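Local coordinates for protein 2-polyprenyl-6-methoxyphenol hydroxylase-like FAD-dependent oxidoreductase (Streptomyces sp. NRRL 11266, PDB 6UI5) that binds flavin-adenine dinucleotide in a Rossmann-type domain and probably works as an FAD-dependent oxidoreductase, at residues A10-L15 with Q295-A300; D155-I160 with S265-N270; D284-H289 with I301-N306. All blocks are in the same frame, centred on the assembly; numbering follows the deposited sequence.

Interaction 1 (A10-L15 with Q295-A300); sequences AGPAGL and QGLGTA. With FAD (flavin-adenine dinucleotide), chain C.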
loop_
_atom_site.group_PDB
_atom_site.type_symbol
_atom_site.label_atom_id
_atom_site.label_comp_id
_atom_site.label_asym_id
_atom_site.label_seq_id
_atom_site.Cartn_x
_atom_site.Cartn_y
_atom_site.Cartn_z
ATOM N N ALA A 10 -32.309 1.587 -16.849
ATOM C CA ALA A 10 -31.698 1.651 -18.168
ATOM C C ALA A 10 -30.485 2.580 -18.190
ATOM O O ALA A 10 -30.313 3.385 -19.105
ATOM C CB ALA A 10 -32.729 2.058 -19.214
ATOM N N GLY A 11 -29.630 2.482 -17.176
ATOM C CA GLY A 11 -28.239 2.867 -17.324
ATOM C C GLY A 11 -27.421 1.775 -18.018
ATOM O O GLY A 11 -27.956 0.776 -18.531
ATOM N N PRO A 12 -26.093 1.985 -18.082
ATOM C CA PRO A 12 -25.223 0.965 -18.730
ATOM C C PRO A 12 -25.505 -0.444 -18.265
ATOM O O PRO A 12 -25.631 -1.351 -19.083
ATOM C CB PRO A 12 -23.795 1.398 -18.349
ATOM C CG PRO A 12 -23.975 2.750 -17.582
ATOM C CD PRO A 12 -25.363 3.229 -17.794
ATOM N N ALA A 13 -25.615 -0.624 -16.950
ATOM C CA ALA A 13 -25.768 -1.945 -16.367
ATOM C C ALA A 13 -26.981 -2.656 -16.944
ATOM O O ALA A 13 -26.856 -3.698 -17.602
ATOM C CB ALA A 13 -25.876 -1.804 -14.846
ATOM N N GLY A 14 -28.167 -2.076 -16.740
ATOM C CA GLY A 14 -29.389 -2.739 -17.170
ATOM C C GLY A 14 -29.521 -2.813 -18.676
ATOM O O GLY A 14 -30.029 -3.798 -19.213
ATOM N N LEU A 15 -29.090 -1.763 -19.377
ATOM C CA LEU A 15 -29.141 -1.770 -20.836
ATOM C C LEU A 15 -28.283 -2.904 -21.377
ATOM O O LEU A 15 -28.760 -3.793 -22.104
ATOM C CB LEU A 15 -28.647 -0.413 -21.377
ATOM C CG LEU A 15 -29.639 0.729 -21.486
ATOM C CD1 LEU A 15 -29.000 2.142 -21.699
ATOM C CD2 LEU A 15 -30.551 0.353 -22.636
ATOM N N GLN A 295 -14.059 3.200 -13.346
ATOM C CA GLN A 295 -14.354 1.899 -12.754
ATOM C C GLN A 295 -15.844 1.670 -12.560
ATOM O O GLN A 295 -16.302 0.529 -12.678
ATOM C CB GLN A 295 -13.623 1.758 -11.427
ATOM C CG GLN A 295 -12.117 1.736 -11.585
ATOM C CD GLN A 295 -11.448 1.505 -10.281
ATOM O OE1 GLN A 295 -11.857 0.628 -9.504
ATOM N NE2 GLN A 295 -10.444 2.323 -9.987
ATOM N N GLY A 296 -16.611 2.720 -12.229
ATOM C CA GLY A 296 -18.050 2.548 -12.087
ATOM C C GLY A 296 -18.673 1.991 -13.352
ATOM O O GLY A 296 -19.502 1.078 -13.305
ATOM N N LEU A 297 -18.249 2.515 -14.504
ATOM C CA LEU A 297 -18.756 2.043 -15.779
ATOM C C LEU A 297 -18.209 0.660 -16.107
ATOM O O LEU A 297 -18.958 -0.222 -16.546
ATOM C CB LEU A 297 -18.367 3.057 -16.845
ATOM C CG LEU A 297 -19.074 3.084 -18.178
ATOM C CD1 LEU A 297 -20.531 2.922 -17.913
ATOM C CD2 LEU A 297 -18.783 4.436 -18.769
ATOM N N GLY A 298 -16.904 0.450 -15.883
ATOM C CA GLY A 298 -16.312 -0.856 -16.145
ATOM C C GLY A 298 -16.983 -1.978 -15.378
ATOM O O GLY A 298 -17.375 -2.997 -15.956
ATOM N N THR A 299 -17.114 -1.812 -14.060
ATOM C CA THR A 299 -17.769 -2.835 -13.257
ATOM C C THR A 299 -19.231 -2.995 -13.663
ATOM O O THR A 299 -19.753 -4.116 -13.711
ATOM C CB THR A 299 -17.629 -2.503 -11.769
ATOM O OG1 THR A 299 -18.135 -1.194 -11.518
ATOM C CG2 THR A 299 -16.159 -2.500 -11.361
ATOM N N ALA A 300 -19.899 -1.892 -14.000
ATOM C CA ALA A 300 -21.300 -1.981 -14.398
ATOM C C ALA A 300 -21.454 -2.857 -15.634
ATOM O O ALA A 300 -22.255 -3.795 -15.653
ATOM C CB ALA A 300 -21.867 -0.579 -14.660
HETATM P PA FAD C . -27.534 4.259 -12.976
HETATM O O1A FAD C . -26.627 4.962 -13.962
HETATM O O2A FAD C . -27.664 5.130 -11.738
HETATM O O5B FAD C . -28.962 3.814 -13.691
HETATM C C5B FAD C . -30.023 3.309 -12.897
HETATM C C4B FAD C . -31.364 3.536 -13.668
HETATM O O4B FAD C . -32.395 2.971 -13.089
HETATM C C3B FAD C . -31.701 5.045 -13.703
HETATM O O3B FAD C . -32.189 5.349 -14.936
HETATM C C2B FAD C . -32.796 5.207 -12.630
HETATM O O2B FAD C . -33.513 6.480 -12.900
HETATM C C1B FAD C . -33.526 4.150 -12.860
HETATM N N9A FAD C . -34.338 3.675 -11.756
HETATM C C8A FAD C . -34.031 3.721 -10.441
HETATM N N7A FAD C . -35.023 3.108 -9.761
HETATM C C5A FAD C . -35.932 2.666 -10.663
HETATM C C6A FAD C . -37.131 1.976 -10.530
HETATM N N6A FAD C . -37.968 1.427 -9.473
HETATM N N1A FAD C . -37.857 1.663 -11.607
HETATM C C2A FAD C . -37.423 2.004 -12.841
HETATM N N3A FAD C . -36.239 2.668 -12.972
HETATM C C4A FAD C . -35.499 3.001 -11.891
HETATM N N1 FAD C . -18.671 6.789 -14.468
HETATM C C2 FAD C . -17.387 6.689 -15.221
HETATM O O2 FAD C . -17.094 5.708 -15.822
HETATM N N3 FAD C . -16.460 7.857 -15.215
HETATM C C4 FAD C . -16.831 9.066 -14.478
HETATM O O4 FAD C . -16.118 10.011 -14.456
HETATM C C4X FAD C . -18.137 9.130 -13.726
HETATM N N5 FAD C . -18.441 10.349 -13.013
HETATM C C5X FAD C . -19.712 10.438 -12.252
HETATM C C6 FAD C . -19.993 11.619 -11.561
HETATM C C7 FAD C . -21.180 11.734 -10.846
HETATM C C7M FAD C . -21.209 13.115 -10.205
HETATM C C8 FAD C . -22.109 10.683 -10.805
HETATM C C8M FAD C . -23.391 10.904 -9.992
HETATM C C9 FAD C . -21.828 9.491 -11.497
HETATM C C9A FAD C . -20.623 9.352 -12.226
HETATM N N10 FAD C . -20.300 8.074 -12.967
HETATM C C10 FAD C . -19.050 7.999 -13.719
HETATM C "C1'" FAD C . -21.285 6.974 -12.954
HETATM C "C2'" FAD C . -20.866 5.582 -12.448
HETATM O "O2'" FAD C . -20.191 4.864 -13.413
HETATM C "C3'" FAD C . -22.103 4.733 -12.167
HETATM O "O3'" FAD C . -21.669 3.612 -11.464
HETATM C "C4'" FAD C . -22.848 4.200 -13.408
HETATM O "O4'" FAD C . -23.325 5.198 -14.266
HETATM C "C5'" FAD C . -24.062 3.474 -12.816
HETATM O "O5'" FAD C . -24.626 2.593 -13.745
HETATM P P FAD C . -26.017 1.777 -13.383
HETATM O O1P FAD C . -26.732 1.440 -14.669
HETATM O O2P FAD C . -25.815 0.565 -12.493
HETATM O O3P FAD C . -26.888 2.829 -12.452
#
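Phosphate oxygen O1P of the FAD rests on the first turn of helix 12-22, whose Pro12 and Ala13 also pack against Leu297 and Ala300. Ala13 N donates to FAD O1P at 3.3 Å, a bent bond of 146°, and Gly11 CA lies 3.4 Å from the same oxygen. Gly11 is the N-cap, and its lack of a side chain lets O1P come this close; the helix start facing the phosphate probably eases its negative charge. This fits the dinucleotide-binding glycine pattern, to which Gly11 and Gly14 would belong.

Between the helices the touching is carbon on carbon. Leu297 has CG anti to its backbone N (chi1 -162°) and brings CD1 to 3.5 Å from Pro12 CG, the two side chains crossing at about a right angle. Its CB also lies 3.1 Å from FAD O2, joining proline and flavin. Ala13 CB and Ala300 CB meet at 4.2 Å, small enough to let their CA atoms approach to 4.9 Å. In the second helix Gln295 O takes Thr299 N and Thr299 OG1 from opposite faces.

Helix 97-110 reaches Pro12 through Glu101 and Leu297 through Leu100, while helix 325-346 lays Ala338 against Gln295 and Thr299.

Interaction 2 (D155-I160 with S265-N270); sequences DGRESI and SIVTRN. With FAD (flavin-adenine dinucleotide), chain C.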
loop_
_atom_site.group_PDB
_atom_site.type_symbol
_atom_site.label_atom_id
_atom_site.label_comp_id
_atom_site.label_asym_id
_atom_site.label_seq_id
_atom_site.Cartn_x
_atom_site.Cartn_y
_atom_site.Cartn_z
ATOM N N ASP A 155 -31.103 -0.765 -10.816
ATOM C CA ASP A 155 -31.784 0.511 -10.620
ATOM C C ASP A 155 -30.976 1.511 -9.804
ATOM O O ASP A 155 -31.564 2.410 -9.197
ATOM C CB ASP A 155 -33.146 0.290 -9.962
ATOM C CG ASP A 155 -33.097 -0.757 -8.864
ATOM O OD1 ASP A 155 -32.176 -1.629 -8.904
ATOM O OD2 ASP A 155 -33.991 -0.705 -7.978
ATOM N N GLY A 156 -29.649 1.369 -9.760
ATOM C CA GLY A 156 -28.797 2.429 -9.252
ATOM C C GLY A 156 -28.548 2.343 -7.767
ATOM O O GLY A 156 -28.996 1.434 -7.066
ATOM N N ARG A 157 -27.818 3.341 -7.272
ATOM C CA ARG A 157 -27.423 3.339 -5.872
ATOM C C ARG A 157 -28.619 3.182 -4.928
ATOM O O ARG A 157 -28.531 2.479 -3.921
ATOM C CB ARG A 157 -26.655 4.620 -5.544
ATOM C CG ARG A 157 -26.158 4.655 -4.126
ATOM C CD ARG A 157 -26.318 6.030 -3.528
ATOM N NE ARG A 157 -25.298 6.943 -4.008
ATOM C CZ ARG A 157 -25.063 8.136 -3.484
ATOM N NH1 ARG A 157 -25.774 8.559 -2.449
ATOM N NH2 ARG A 157 -24.109 8.898 -3.994
ATOM N N GLU A 158 -29.738 3.829 -5.205
ATOM C CA GLU A 158 -30.869 3.706 -4.283
ATOM C C GLU A 158 -31.850 2.643 -4.773
ATOM O O GLU A 158 -33.041 2.872 -4.949
ATOM C CB GLU A 158 -31.543 5.052 -4.085
ATOM C CG GLU A 158 -31.025 5.797 -2.846
ATOM C CD GLU A 158 -29.748 6.565 -3.113
ATOM O OE1 GLU A 158 -29.418 6.804 -4.301
ATOM O OE2 GLU A 158 -29.075 6.924 -2.124
ATOM N N SER A 159 -31.309 1.445 -4.960
ATOM C CA SER A 159 -32.036 0.364 -5.609
ATOM C C SER A 159 -33.199 -0.101 -4.741
ATOM O O SER A 159 -32.991 -0.607 -3.635
ATOM C CB SER A 159 -31.084 -0.795 -5.890
ATOM O OG SER A 159 -31.783 -1.947 -6.335
ATOM N N ILE A 160 -34.425 0.075 -5.236
ATOM C CA ILE A 160 -35.571 -0.542 -4.579
ATOM C C ILE A 160 -35.404 -2.059 -4.552
ATOM O O ILE A 160 -35.728 -2.717 -3.554
ATOM C CB ILE A 160 -36.887 -0.130 -5.271
ATOM C CG1 ILE A 160 -37.256 1.334 -4.962
ATOM C CG2 ILE A 160 -38.022 -1.064 -4.858
ATOM C CD1 ILE A 160 -36.705 2.367 -5.956
ATOM N N SER A 265 -23.417 13.505 -3.646
ATOM C CA SER A 265 -22.537 13.141 -2.543
ATOM C C SER A 265 -22.055 11.723 -2.825
ATOM O O SER A 265 -22.675 10.993 -3.596
ATOM C CB SER A 265 -23.229 13.229 -1.129
ATOM O OG SER A 265 -24.453 12.511 -1.070
ATOM N N ILE A 266 -20.932 11.333 -2.231
ATOM C CA ILE A 266 -20.328 10.025 -2.514
ATOM C C ILE A 266 -20.265 9.235 -1.229
ATOM O O ILE A 266 -19.673 9.694 -0.244
ATOM C CB ILE A 266 -18.923 10.148 -3.116
ATOM C CG1 ILE A 266 -19.009 10.616 -4.560
ATOM C CG2 ILE A 266 -18.170 8.789 -3.012
ATOM C CD1 ILE A 266 -19.770 9.640 -5.461
ATOM N N VAL A 267 -20.826 8.029 -1.250
ATOM C CA VAL A 267 -20.509 7.018 -0.251
ATOM C C VAL A 267 -19.946 5.800 -0.966
ATOM O O VAL A 267 -20.039 5.676 -2.184
ATOM C CB VAL A 267 -21.722 6.623 0.594
ATOM C CG1 VAL A 267 -22.056 7.754 1.599
ATOM C CG2 VAL A 267 -22.877 6.298 -0.328
ATOM N N THR A 268 -19.391 4.877 -0.176
ATOM C CA THR A 268 -18.711 3.677 -0.663
ATOM C C THR A 268 -19.414 2.443 -0.112
ATOM O O THR A 268 -19.386 2.197 1.098
ATOM C CB THR A 268 -17.256 3.679 -0.225
ATOM O OG1 THR A 268 -16.639 4.906 -0.624
ATOM C CG2 THR A 268 -16.520 2.497 -0.857
ATOM N N ARG A 269 -20.042 1.657 -0.985
ATOM C CA ARG A 269 -20.780 0.486 -0.528
ATOM C C ARG A 269 -20.576 -0.686 -1.472
ATOM O O ARG A 269 -20.369 -0.514 -2.682
ATOM C CB ARG A 269 -22.300 0.743 -0.373
ATOM C CG ARG A 269 -22.648 1.942 0.554
ATOM C CD ARG A 269 -22.748 1.585 2.076
ATOM N NE ARG A 269 -23.143 2.795 2.800
ATOM C CZ ARG A 269 -22.314 3.744 3.232
ATOM N NH1 ARG A 269 -20.971 3.586 3.112
ATOM N NH2 ARG A 269 -22.841 4.833 3.857
ATOM N N ASN A 270 -20.633 -1.884 -0.890
ATOM C CA ASN A 270 -20.637 -3.117 -1.657
ATOM C C ASN A 270 -21.733 -4.005 -1.081
ATOM O O ASN A 270 -21.698 -4.341 0.104
ATOM C CB ASN A 270 -19.258 -3.781 -1.603
ATOM C CG ASN A 270 -19.043 -4.793 -2.714
ATOM O OD1 ASN A 270 -19.640 -4.671 -3.787
ATOM N ND2 ASN A 270 -18.164 -5.799 -2.468
HETATM P PA FAD C . -27.534 4.259 -12.976
HETATM O O1A FAD C . -26.627 4.962 -13.962
HETATM O O2A FAD C . -27.664 5.130 -11.738
HETATM O O5B FAD C . -28.962 3.814 -13.691
HETATM C C5B FAD C . -30.023 3.309 -12.897
HETATM C C4B FAD C . -31.364 3.536 -13.668
HETATM O O4B FAD C . -32.395 2.971 -13.089
HETATM C C3B FAD C . -31.701 5.045 -13.703
HETATM O O3B FAD C . -32.189 5.349 -14.936
HETATM C C2B FAD C . -32.796 5.207 -12.630
HETATM O O2B FAD C . -33.513 6.480 -12.900
HETATM C C1B FAD C . -33.526 4.150 -12.860
HETATM N N9A FAD C . -34.338 3.675 -11.756
HETATM C C8A FAD C . -34.031 3.721 -10.441
HETATM N N7A FAD C . -35.023 3.108 -9.761
HETATM C C5A FAD C . -35.932 2.666 -10.663
HETATM C C6A FAD C . -37.131 1.976 -10.530
HETATM N N6A FAD C . -37.968 1.427 -9.473
HETATM N N1A FAD C . -37.857 1.663 -11.607
HETATM C C2A FAD C . -37.423 2.004 -12.841
HETATM N N3A FAD C . -36.239 2.668 -12.972
HETATM C C4A FAD C . -35.499 3.001 -11.891
HETATM N N1 FAD C . -18.671 6.789 -14.468
HETATM C C2 FAD C . -17.387 6.689 -15.221
HETATM O O2 FAD C . -17.094 5.708 -15.822
HETATM N N3 FAD C . -16.460 7.857 -15.215
HETATM C C4 FAD C . -16.831 9.066 -14.478
HETATM O O4 FAD C . -16.118 10.011 -14.456
HETATM C C4X FAD C . -18.137 9.130 -13.726
HETATM N N5 FAD C . -18.441 10.349 -13.013
HETATM C C5X FAD C . -19.712 10.438 -12.252
HETATM C C6 FAD C . -19.993 11.619 -11.561
HETATM C C7 FAD C . -21.180 11.734 -10.846
HETATM C C7M FAD C . -21.209 13.115 -10.205
HETATM C C8 FAD C . -22.109 10.683 -10.805
HETATM C C8M FAD C . -23.391 10.904 -9.992
HETATM C C9 FAD C . -21.828 9.491 -11.497
HETATM C C9A FAD C . -20.623 9.352 -12.226
HETATM N N10 FAD C . -20.300 8.074 -12.967
HETATM C C10 FAD C . -19.050 7.999 -13.719
HETATM C "C1'" FAD C . -21.285 6.974 -12.954
HETATM C "C2'" FAD C . -20.866 5.582 -12.448
HETATM O "O2'" FAD C . -20.191 4.864 -13.413
HETATM C "C3'" FAD C . -22.103 4.733 -12.167
HETATM O "O3'" FAD C . -21.669 3.612 -11.464
HETATM C "C4'" FAD C . -22.848 4.200 -13.408
HETATM O "O4'" FAD C . -23.325 5.198 -14.266
HETATM C "C5'" FAD C . -24.062 3.474 -12.816
HETATM O "O5'" FAD C . -24.626 2.593 -13.745
HETATM P P FAD C . -26.017 1.777 -13.383
HETATM O O1P FAD C . -26.732 1.440 -14.669
HETATM O O2P FAD C . -25.815 0.565 -12.493
HETATM O O3P FAD C . -26.888 2.829 -12.452
#
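Arg157 reaches strand 257-271 with the edge of its guanidinium: NH2 donates to Ser265 O at 2.6 Å, with the oxygen only 8° out of the guanidinium plane. The bond is short yet bent, the angle at the hydrogen being 139°. CG stands anti to the backbone N (chi1 -177°), which sends the chain off toward the strand, and bends at the second and third torsions then turn the flat group edge-on to the carbonyl.

One face of that group takes Val267, whose CG2 sits 4.2 Å above the plane and over its centre. The same valine puts its CB over a face of the Arg269 guanidinium, offset toward the rim, and so separates the two arginines. Acidic neighbours are more distant: Glu158 OE2 makes a long salt bridge of 3.7 Å to Arg157 NH1, and Asp233, which bonds to Ser265 OG, forms a weak, long ion pair with the same NH1.

Behind Arg157 the loop turns toward the FAD adenine. Asp155 O lies 3.1 Å from FAD C8A, and Ser159 OG donates to Asp155 OD1 at 2.6 Å on the syn side, bracing the turn. Gly156 has a positive phi that suits glycine. The spaced residues Asp155, Gly156, Ser159 and Arg162, following strand 150-153, are consistent with the DG fingerprint (DGxxSxxR) of FAD-dependent enzymes of this family.

Interaction 3 (D284-H289 with I301-N306); sequences DAAHVH and IGDAVN. With FAD (flavin-adenine dinucleotide), chain C.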
loop_
_atom_site.group_PDB
_atom_site.type_symbol
_atom_site.label_atom_id
_atom_site.label_comp_id
_atom_site.label_asym_id
_atom_site.label_seq_id
_atom_site.Cartn_x
_atom_site.Cartn_y
_atom_site.Cartn_z
ATOM N N ASP A 284 -24.612 -0.020 -10.085
ATOM C CA ASP A 284 -24.601 0.841 -8.904
ATOM C C ASP A 284 -25.436 0.268 -7.779
ATOM O O ASP A 284 -25.085 0.439 -6.605
ATOM C CB ASP A 284 -25.088 2.241 -9.254
ATOM C CG ASP A 284 -23.941 3.209 -9.436
ATOM O OD1 ASP A 284 -22.784 2.721 -9.562
ATOM O OD2 ASP A 284 -24.191 4.441 -9.451
ATOM N N ALA A 285 -26.521 -0.434 -8.108
ATOM C CA ALA A 285 -27.250 -1.184 -7.086
ATOM C C ALA A 285 -26.361 -2.190 -6.341
ATOM O O ALA A 285 -26.664 -2.543 -5.197
ATOM C CB ALA A 285 -28.438 -1.904 -7.727
ATOM N N ALA A 286 -25.284 -2.679 -6.950
ATOM C CA ALA A 286 -24.425 -3.612 -6.237
ATOM C C ALA A 286 -23.239 -2.931 -5.566
ATOM O O ALA A 286 -22.765 -3.430 -4.532
ATOM C CB ALA A 286 -23.925 -4.722 -7.181
ATOM N N HIS A 287 -22.779 -1.792 -6.095
ATOM C CA HIS A 287 -21.542 -1.214 -5.583
ATOM C C HIS A 287 -21.376 0.187 -6.150
ATOM O O HIS A 287 -21.653 0.417 -7.339
ATOM C CB HIS A 287 -20.324 -2.090 -5.968
ATOM C CG HIS A 287 -20.422 -2.630 -7.354
ATOM N ND1 HIS A 287 -20.067 -1.892 -8.464
ATOM C CD2 HIS A 287 -20.919 -3.801 -7.821
ATOM C CE1 HIS A 287 -20.313 -2.601 -9.558
ATOM N NE2 HIS A 287 -20.830 -3.762 -9.196
ATOM N N VAL A 288 -20.888 1.099 -5.300
ATOM C CA VAL A 288 -20.693 2.511 -5.637
ATOM C C VAL A 288 -19.492 3.033 -4.864
ATOM O O VAL A 288 -19.126 2.496 -3.815
ATOM C CB VAL A 288 -21.913 3.400 -5.290
ATOM C CG1 VAL A 288 -23.146 2.995 -6.121
ATOM C CG2 VAL A 288 -22.181 3.317 -3.811
ATOM N N HIS A 289 -18.907 4.123 -5.362
ATOM C CA HIS A 289 -17.632 4.636 -4.867
ATOM C C HIS A 289 -17.345 5.895 -5.666
ATOM O O HIS A 289 -18.067 6.219 -6.612
ATOM C CB HIS A 289 -16.500 3.624 -5.041
ATOM C CG HIS A 289 -16.505 2.978 -6.384
ATOM N ND1 HIS A 289 -16.210 3.668 -7.540
ATOM C CD2 HIS A 289 -16.841 1.726 -6.769
ATOM C CE1 HIS A 289 -16.332 2.858 -8.578
ATOM N NE2 HIS A 289 -16.715 1.674 -8.138
ATOM N N ILE A 301 -20.709 -2.542 -16.693
ATOM C CA ILE A 301 -20.767 -3.352 -17.898
ATOM C C ILE A 301 -20.247 -4.760 -17.603
ATOM O O ILE A 301 -20.854 -5.758 -18.009
ATOM C CB ILE A 301 -19.979 -2.654 -19.018
ATOM C CG1 ILE A 301 -20.615 -1.301 -19.342
ATOM C CG2 ILE A 301 -19.971 -3.502 -20.247
ATOM C CD1 ILE A 301 -21.829 -1.439 -20.210
ATOM N N GLY A 302 -19.143 -4.849 -16.850
ATOM C CA GLY A 302 -18.622 -6.145 -16.408
ATOM C C GLY A 302 -19.660 -6.986 -15.701
ATOM O O GLY A 302 -19.765 -8.184 -15.952
ATOM N N ASP A 303 -20.477 -6.359 -14.842
ATOM C CA ASP A 303 -21.511 -7.104 -14.130
ATOM C C ASP A 303 -22.474 -7.764 -15.114
ATOM O O ASP A 303 -22.810 -8.949 -14.986
ATOM C CB ASP A 303 -22.285 -6.173 -13.185
ATOM C CG ASP A 303 -21.552 -5.867 -11.875
ATOM O OD1 ASP A 303 -20.527 -6.501 -11.552
ATOM O OD2 ASP A 303 -22.042 -4.983 -11.140
ATOM N N ALA A 304 -22.928 -7.005 -16.110
ATOM C CA ALA A 304 -23.947 -7.514 -17.017
ATOM C C ALA A 304 -23.375 -8.569 -17.945
ATOM O O ALA A 304 -24.053 -9.554 -18.280
ATOM C CB ALA A 304 -24.556 -6.364 -17.837
ATOM N N VAL A 305 -22.146 -8.360 -18.412
ATOM C CA VAL A 305 -21.546 -9.342 -19.304
ATOM C C VAL A 305 -21.377 -10.666 -18.571
ATOM O O VAL A 305 -21.698 -11.730 -19.109
ATOM C CB VAL A 305 -20.232 -8.787 -19.876
ATOM C CG1 VAL A 305 -19.481 -9.840 -20.668
ATOM C CG2 VAL A 305 -20.554 -7.569 -20.775
ATOM N N ASN A 306 -20.986 -10.608 -17.293
ATOM C CA ASN A 306 -20.911 -11.823 -16.488
ATOM C C ASN A 306 -22.277 -12.482 -16.334
ATOM O O ASN A 306 -22.412 -13.690 -16.524
ATOM C CB ASN A 306 -20.323 -11.511 -15.121
ATOM C CG ASN A 306 -20.037 -12.778 -14.325
ATOM O OD1 ASN A 306 -20.958 -13.465 -13.891
ATOM N ND2 ASN A 306 -18.754 -13.109 -14.160
HETATM P PA FAD C . -27.534 4.259 -12.976
HETATM O O1A FAD C . -26.627 4.962 -13.962
HETATM O O2A FAD C . -27.664 5.130 -11.738
HETATM O O5B FAD C . -28.962 3.814 -13.691
HETATM C C5B FAD C . -30.023 3.309 -12.897
HETATM C C4B FAD C . -31.364 3.536 -13.668
HETATM O O4B FAD C . -32.395 2.971 -13.089
HETATM C C3B FAD C . -31.701 5.045 -13.703
HETATM O O3B FAD C . -32.189 5.349 -14.936
HETATM C C2B FAD C . -32.796 5.207 -12.630
HETATM O O2B FAD C . -33.513 6.480 -12.900
HETATM C C1B FAD C . -33.526 4.150 -12.860
HETATM N N9A FAD C . -34.338 3.675 -11.756
HETATM C C8A FAD C . -34.031 3.721 -10.441
HETATM N N7A FAD C . -35.023 3.108 -9.761
HETATM C C5A FAD C . -35.932 2.666 -10.663
HETATM C C6A FAD C . -37.131 1.976 -10.530
HETATM N N6A FAD C . -37.968 1.427 -9.473
HETATM N N1A FAD C . -37.857 1.663 -11.607
HETATM C C2A FAD C . -37.423 2.004 -12.841
HETATM N N3A FAD C . -36.239 2.668 -12.972
HETATM C C4A FAD C . -35.499 3.001 -11.891
HETATM N N1 FAD C . -18.671 6.789 -14.468
HETATM C C2 FAD C . -17.387 6.689 -15.221
HETATM O O2 FAD C . -17.094 5.708 -15.822
HETATM N N3 FAD C . -16.460 7.857 -15.215
HETATM C C4 FAD C . -16.831 9.066 -14.478
HETATM O O4 FAD C . -16.118 10.011 -14.456
HETATM C C4X FAD C . -18.137 9.130 -13.726
HETATM N N5 FAD C . -18.441 10.349 -13.013
HETATM C C5X FAD C . -19.712 10.438 -12.252
HETATM C C6 FAD C . -19.993 11.619 -11.561
HETATM C C7 FAD C . -21.180 11.734 -10.846
HETATM C C7M FAD C . -21.209 13.115 -10.205
HETATM C C8 FAD C . -22.109 10.683 -10.805
HETATM C C8M FAD C . -23.391 10.904 -9.992
HETATM C C9 FAD C . -21.828 9.491 -11.497
HETATM C C9A FAD C . -20.623 9.352 -12.226
HETATM N N10 FAD C . -20.300 8.074 -12.967
HETATM C C10 FAD C . -19.050 7.999 -13.719
HETATM C "C1'" FAD C . -21.285 6.974 -12.954
HETATM C "C2'" FAD C . -20.866 5.582 -12.448
HETATM O "O2'" FAD C . -20.191 4.864 -13.413
HETATM C "C3'" FAD C . -22.103 4.733 -12.167
HETATM O "O3'" FAD C . -21.669 3.612 -11.464
HETATM C "C4'" FAD C . -22.848 4.200 -13.408
HETATM O "O4'" FAD C . -23.325 5.198 -14.266
HETATM C "C5'" FAD C . -24.062 3.474 -12.816
HETATM O "O5'" FAD C . -24.626 2.593 -13.745
HETATM P P FAD C . -26.017 1.777 -13.383
HETATM O O1P FAD C . -26.732 1.440 -14.669
HETATM O O2P FAD C . -25.815 0.565 -12.493
HETATM O O3P FAD C . -26.888 2.829 -12.452
#
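A histidine-carboxylate bond, buried between a short strand and a helix, carries this contact: His287 NE2 donates to Asp303 OD2 at 2.6 Å. The side chains come from opposite directions. The ring offers its edge, with OD2 tilted slightly from its plane, and the carboxylate is turned 77° from the ring and receives the proton on the syn lone pair. His287 holds CG between its backbone N and carbonyl carbon (chi1 40°), which swings NE2 toward the helix.

OD2 takes a second bond, from Gly283 N, and OD1 is paired with Arg331 in a salt bridge, so both oxygens of this buried carboxylate are engaged and its rotation is probably fixed. Ala286 CB lies loosely alongside, 4.4 Å from Asp303 OD2.

Gly283 and Asp284 form what looks like the GD fingerprint of this flavoprotein family, just after strand 279-281 of the parallel sheet. Asp284 N gives FAD O2P a nearly straight bond, 2.8 Å and 170°. Asp284 OD1 also meets the ribityl hydroxyl O3' of FAD, though the modelled 2.4 Å is doubtfully short. Asp303 therefore holds, through Gly283 N, the residue just before Asp284, which binds the FAD.

Beyond the carboxylate, Ala304 of the same helix packs on Met16 and Leu17 of helix 12-22.

In the fold
The chain opens interaction 1 at 10-15, in the turn and helix 12-22 that follow strand 5-8 of the parallel sheet, and closes that long loop only at 295-300. Interaction 2 is nested inside it, running from the loop after strand 150-153 to strand 257-271 and so tying the parallel sheet to the antiparallel one. Interaction 3 begins later, at 284-289, before interaction 1 has closed, and ends at 301-306; the two therefore cross and share helix 295-316, with Thr299 OG1 packed 3.3 Å from His287 CE1. Interactions 2 and 3 follow in series and meet through neighbouring strands 257-271 and 287-288. All three touch the FAD, interactions 1 and 3 from centres about 6 Å apart.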